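Local atomic coordinates of microtubule-associated serine/threonine-protein kinase 4 (Homo sapiens, PDB entry 2W7R), a protein that probably phosphorylates proteins on serine and threonine in association with microtubules, and carries a PDZ domain of the kind that usually binds the tails of partner proteins. Residues Arg19-Tyr24 with Thr89-Thr94; Tyr14-Arg19 with Val84-Thr89. All coordinates share one frame; numbering follows the deposited sequence.

Interaction 1: residues Arg19-Tyr24 with Thr89-Thr94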
# COMPACT_ATOMS: atom_id res chain seq x y z
N ARG A 19 -1.36 8.01 -6.76
CA ARG A 19 -0.31 7.48 -7.60
C ARG A 19 -0.71 6.17 -8.24
O ARG A 19 -1.44 5.37 -7.65
CB ARG A 19 0.98 7.27 -6.80
CG ARG A 19 1.72 8.56 -6.51
CD ARG A 19 3.03 8.30 -5.79
NE ARG A 19 3.78 9.54 -5.60
CZ ARG A 19 4.98 9.61 -5.03
NH1 ARG A 19 5.58 8.51 -4.58
NH2 ARG A 19 5.59 10.78 -4.90
N ALA A 20 -0.23 5.96 -9.46
CA ALA A 20 -0.40 4.68 -10.15
C ALA A 20 0.61 3.71 -9.56
O ALA A 20 1.75 4.09 -9.29
CB ALA A 20 -0.16 4.85 -11.63
N ILE A 21 0.20 2.47 -9.36
CA ILE A 21 1.10 1.44 -8.84
C ILE A 21 1.03 0.18 -9.66
O ILE A 21 0.05 -0.07 -10.38
CB ILE A 21 0.81 1.09 -7.35
CG1 ILE A 21 -0.52 0.34 -7.19
CG2 ILE A 21 0.83 2.37 -6.50
CD1 ILE A 21 -0.74 -0.14 -5.76
N ARG A 22 2.06 -0.65 -9.52
CA ARG A 22 2.02 -2.01 -10.06
C ARG A 22 2.28 -2.96 -8.93
O ARG A 22 3.22 -2.76 -8.15
CB ARG A 22 3.08 -2.23 -11.12
CG ARG A 22 2.94 -1.42 -12.38
CD ARG A 22 4.07 -1.77 -13.34
NE ARG A 22 4.00 -0.96 -14.55
CZ ARG A 22 4.84 -1.07 -15.57
NH1 ARG A 22 5.82 -1.97 -15.53
NH2 ARG A 22 4.70 -0.28 -16.62
N VAL A 23 1.50 -4.03 -8.87
CA VAL A 23 1.65 -5.00 -7.79
C VAL A 23 2.06 -6.34 -8.38
O VAL A 23 1.31 -6.94 -9.16
CB VAL A 23 0.35 -5.13 -7.00
CG1 VAL A 23 0.50 -6.20 -5.92
CG2 VAL A 23 -0.02 -3.78 -6.39
N TYR A 24 3.26 -6.79 -8.05
CA TYR A 24 3.81 -8.00 -8.67
C TYR A 24 3.53 -9.22 -7.82
O TYR A 24 3.50 -9.14 -6.59
CB TYR A 24 5.33 -7.85 -8.89
CG TYR A 24 5.67 -6.86 -9.97
CD1 TYR A 24 5.66 -5.48 -9.70
CD2 TYR A 24 6.01 -7.28 -11.24
CE1 TYR A 24 5.96 -4.55 -10.69
CE2 TYR A 24 6.32 -6.36 -12.23
CZ TYR A 24 6.31 -5.00 -11.94
OH TYR A 24 6.61 -4.11 -12.95
N THR A 89 -10.95 0.22 -1.54
CA THR A 89 -10.86 -1.15 -1.06
C THR A 89 -9.51 -1.35 -0.36
O THR A 89 -8.54 -0.66 -0.67
CB THR A 89 -11.01 -2.13 -2.23
OG1 THR A 89 -11.23 -3.46 -1.73
CG2 THR A 89 -9.77 -2.11 -3.12
N PRO A 90 -9.45 -2.29 0.60
CA PRO A 90 -8.20 -2.52 1.34
C PRO A 90 -7.05 -2.97 0.44
O PRO A 90 -7.27 -3.73 -0.50
CB PRO A 90 -8.57 -3.65 2.30
CG PRO A 90 -10.06 -3.58 2.43
CD PRO A 90 -10.56 -3.10 1.11
N PHE A 91 -5.84 -2.49 0.72
CA PHE A 91 -4.65 -2.89 -0.03
C PHE A 91 -3.94 -4.01 0.74
O PHE A 91 -2.96 -3.79 1.45
CB PHE A 91 -3.75 -1.66 -0.27
CG PHE A 91 -2.60 -1.91 -1.21
CD1 PHE A 91 -2.50 -3.08 -1.95
CD2 PHE A 91 -1.61 -0.95 -1.35
CE1 PHE A 91 -1.43 -3.28 -2.81
CE2 PHE A 91 -0.55 -1.15 -2.22
CZ PHE A 91 -0.45 -2.31 -2.94
N GLU A 92 -4.47 -5.21 0.60
CA GLU A 92 -3.96 -6.39 1.28
C GLU A 92 -4.74 -7.58 0.75
O GLU A 92 -5.75 -7.39 0.06
CB GLU A 92 -4.16 -6.30 2.79
CG GLU A 92 -5.59 -6.02 3.23
CD GLU A 92 -5.72 -5.89 4.75
OE1 GLU A 92 -5.51 -6.89 5.47
OE2 GLU A 92 -6.04 -4.77 5.22
N ASN A 93 -4.30 -8.79 1.06
CA ASN A 93 -5.06 -9.96 0.65
C ASN A 93 -6.45 -9.94 1.28
O ASN A 93 -6.57 -9.78 2.50
CB ASN A 93 -4.34 -11.25 1.03
CG ASN A 93 -5.18 -12.47 0.71
OD1 ASN A 93 -5.72 -12.58 -0.39
ND2 ASN A 93 -5.29 -13.39 1.67
N THR A 94 -7.49 -10.10 0.47
CA THR A 94 -8.85 -10.12 0.99
C THR A 94 -9.51 -11.47 0.73
O THR A 94 -10.67 -11.69 1.08
CB THR A 94 -9.73 -9.02 0.35
OG1 THR A 94 -9.82 -9.23 -1.06
CG2 THR A 94 -9.16 -7.64 0.63
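Phe91 reaches across to Ile21 and Val23, and the contact between 19-24 and 89-94 is wholly apolar. Phe91 CZ, at the far end of the ring, lies 3.6 Å from Ile21 CD1 and 3.8 Å from Val23 CG2, so that the CZ end of the ring is shared between two branched side chains spaced two residues apart on the same face of the strand. Ile21 comes from the opposite direction, its CD1 methyl meeting the ring obliquely, whereas Val23 slides past the ring and offers a methyl near CZ and CE1. With its CG anti to the backbone N (chi1 -171°), Phe91 spans a gap of 10.2 Å between Phe91 CA and Val23 CA, a reach that suits a long, flat residue. Leu56 of strand 56-60 packs on both Phe91 and Ile21.

Polar groups lie apart from this cluster. Arg22 NH1 makes a weak but nearly straight bond to Tyr24 OH, 3.4 Å long, in the guanidinium plane.

Strand 16-24 is the second strand of the PDZ fold, the one that in relatives pairs with bound peptide; here its Ile21, Arg22 and Val23 pair with an antiparallel strand of the second subunit, while Phe91 of the loop after strand 83-89 packs on its inner side.

Interaction 2: residues Tyr14-Arg19 with Val84-Thr89; sequences YGFTIR and VSITTT
Tyr14 and Val84 mark the closest approach of the two backbones, with 8.5 Å between Tyr14 CA and Val84 CA, and from there the chains diverge until Arg19 CA and Thr89 CA are 15.1 Å apart; no hydrogen bond joins the segments, so side chains alone bridge them.

At the narrow end, Val84 lays its CG1 methyl over one face of the Tyr14 ring. The methyl sits 3.7 Å from the ring centroid and 12° from the ring normal, a well-centred CH-pi contact. Placing CG1 between the backbone N and the carbonyl carbon (chi1 73°) aims that branch at the ring, while Val84 CB lies 3.7 Å from Tyr14 OH. A flat aromatic ring suits this place because it offers a broad surface to a compact branched residue.

Further along, Phe16 and Ile86 approach from opposite directions. The methyl meets the end of the ring obliquely, with Phe16 CZ 3.3 Å from Ile86 CD1, which is short for two carbons. Ile86 is extended through chi2 (-174°), which carries its terminal methyl out to the ring.

Between the two aromatic residues, Gly15 adopts a positive phi, where a beta carbon would press on the carbonyl O of Tyr14; glycine avoids this. Tyr14-Gly15-Phe16 matches the last three positions of the GLGF-type carboxylate-binding loop of PDZ domains (hydrophobic, glycine, hydrophobic), consistent with that role here.

Ile7 of strand 5-8 touches all four contacting residues. Leu77 of helix 70-78 meets Phe16, and the same helix packs on Ile18 through His70, Val73 and Ile74. Ile60 of strand 56-60 touches Val84, so the contact lies in the hydrophobic core, between strand 16-24, helix 70-78 and the sheet containing strand 83-89.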
# COMPACT_ATOMS: atom_id res chain seq x y z
N TYR A 14 -9.68 18.94 -2.56
CA TYR A 14 -10.11 17.90 -1.63
C TYR A 14 -9.03 17.60 -0.60
O TYR A 14 -9.32 17.28 0.55
CB TYR A 14 -10.51 16.62 -2.37
CG TYR A 14 -11.57 16.82 -3.43
CD1 TYR A 14 -12.82 17.35 -3.11
CD2 TYR A 14 -11.35 16.44 -4.75
CE1 TYR A 14 -13.80 17.53 -4.08
CE2 TYR A 14 -12.31 16.61 -5.72
CZ TYR A 14 -13.54 17.15 -5.38
OH TYR A 14 -14.50 17.32 -6.36
N GLY A 15 -7.77 17.71 -1.03
CA GLY A 15 -6.64 17.59 -0.12
C GLY A 15 -5.91 16.25 -0.15
O GLY A 15 -5.46 15.77 0.89
N PHE A 16 -5.78 15.66 -1.33
CA PHE A 16 -5.00 14.43 -1.43
C PHE A 16 -4.28 14.25 -2.77
O PHE A 16 -4.54 14.97 -3.73
CB PHE A 16 -5.85 13.19 -1.08
CG PHE A 16 -6.93 12.87 -2.09
CD1 PHE A 16 -6.75 11.86 -3.02
CD2 PHE A 16 -8.14 13.55 -2.07
CE1 PHE A 16 -7.75 11.55 -3.93
CE2 PHE A 16 -9.14 13.24 -2.98
CZ PHE A 16 -8.94 12.25 -3.91
N THR A 17 -3.37 13.29 -2.81
CA THR A 17 -2.68 12.94 -4.05
C THR A 17 -2.82 11.45 -4.32
O THR A 17 -2.94 10.65 -3.39
CB THR A 17 -1.18 13.28 -4.00
OG1 THR A 17 -0.56 12.55 -2.93
CG2 THR A 17 -0.98 14.77 -3.77
N ILE A 18 -2.80 11.09 -5.59
CA ILE A 18 -2.91 9.70 -5.99
C ILE A 18 -1.71 9.29 -6.81
O ILE A 18 -1.09 10.13 -7.48
CB ILE A 18 -4.19 9.43 -6.81
CG1 ILE A 18 -4.11 10.11 -8.18
CG2 ILE A 18 -5.44 9.87 -6.04
CD1 ILE A 18 -5.22 9.67 -9.13
N ARG A 19 -1.36 8.01 -6.76
CA ARG A 19 -0.31 7.48 -7.60
C ARG A 19 -0.71 6.17 -8.24
O ARG A 19 -1.44 5.37 -7.65
CB ARG A 19 0.98 7.27 -6.80
CG ARG A 19 1.72 8.56 -6.51
CD ARG A 19 3.03 8.30 -5.79
NE ARG A 19 3.78 9.54 -5.60
CZ ARG A 19 4.98 9.61 -5.03
NH1 ARG A 19 5.58 8.51 -4.58
NH2 ARG A 19 5.59 10.78 -4.90
N VAL A 84 -17.33 15.03 -4.08
CA VAL A 84 -16.91 13.84 -4.81
C VAL A 84 -17.07 12.58 -3.96
O VAL A 84 -16.92 12.62 -2.74
CB VAL A 84 -15.44 13.96 -5.28
CG1 VAL A 84 -14.48 13.82 -4.10
CG2 VAL A 84 -15.14 12.90 -6.35
N SER A 85 -17.38 11.47 -4.61
CA SER A 85 -17.52 10.20 -3.92
C SER A 85 -16.38 9.30 -4.37
O SER A 85 -16.15 9.15 -5.56
CB SER A 85 -18.87 9.58 -4.29
OG SER A 85 -19.11 8.40 -3.53
N ILE A 86 -15.65 8.72 -3.42
CA ILE A 86 -14.55 7.83 -3.77
C ILE A 86 -14.76 6.45 -3.16
O ILE A 86 -14.88 6.32 -1.94
CB ILE A 86 -13.19 8.40 -3.33
CG1 ILE A 86 -12.96 9.77 -3.97
CG2 ILE A 86 -12.04 7.46 -3.70
CD1 ILE A 86 -11.60 10.34 -3.71
N THR A 87 -14.84 5.43 -4.01
CA THR A 87 -14.97 4.07 -3.52
C THR A 87 -13.58 3.48 -3.39
O THR A 87 -12.77 3.54 -4.32
CB THR A 87 -15.81 3.21 -4.48
OG1 THR A 87 -17.06 3.86 -4.75
CG2 THR A 87 -16.07 1.84 -3.87
N THR A 88 -13.29 2.91 -2.22
CA THR A 88 -11.97 2.36 -1.95
C THR A 88 -12.07 0.93 -1.46
O THR A 88 -13.13 0.47 -1.01
CB THR A 88 -11.23 3.19 -0.88
OG1 THR A 88 -11.89 3.07 0.38
CG2 THR A 88 -11.16 4.66 -1.29
N THR A 89 -10.95 0.22 -1.54
CA THR A 89 -10.86 -1.15 -1.06
C THR A 89 -9.51 -1.35 -0.36
O THR A 89 -8.54 -0.66 -0.67
CB THR A 89 -11.01 -2.13 -2.23
OG1 THR A 89 -11.23 -3.46 -1.73
CG2 THR A 89 -9.77 -2.11 -3.12

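How the interactions relate
From the N terminus the chain runs through strand 5-8; 14-19 then leads from a loop into strand 16-24, and 19-24 completes it, with Arg19 common to the two. Strand 31-40, helix 45-49, strands 56-60 and 63-64 and helix 70-78 follow before the chain returns as 84-89 and 89-94, which share Thr89. Interaction 2 closes its loop first, when 84-89 meets 14-19; interaction 1 closes five residues later, so the two loops cross rather than nest, each enclosing 64 residues. Their centres lie about 14 Å apart. Interaction 2 joins the two sheets near the middle of the domain, while interaction 1 draws the C-terminal loop against the far part of strand 16-24.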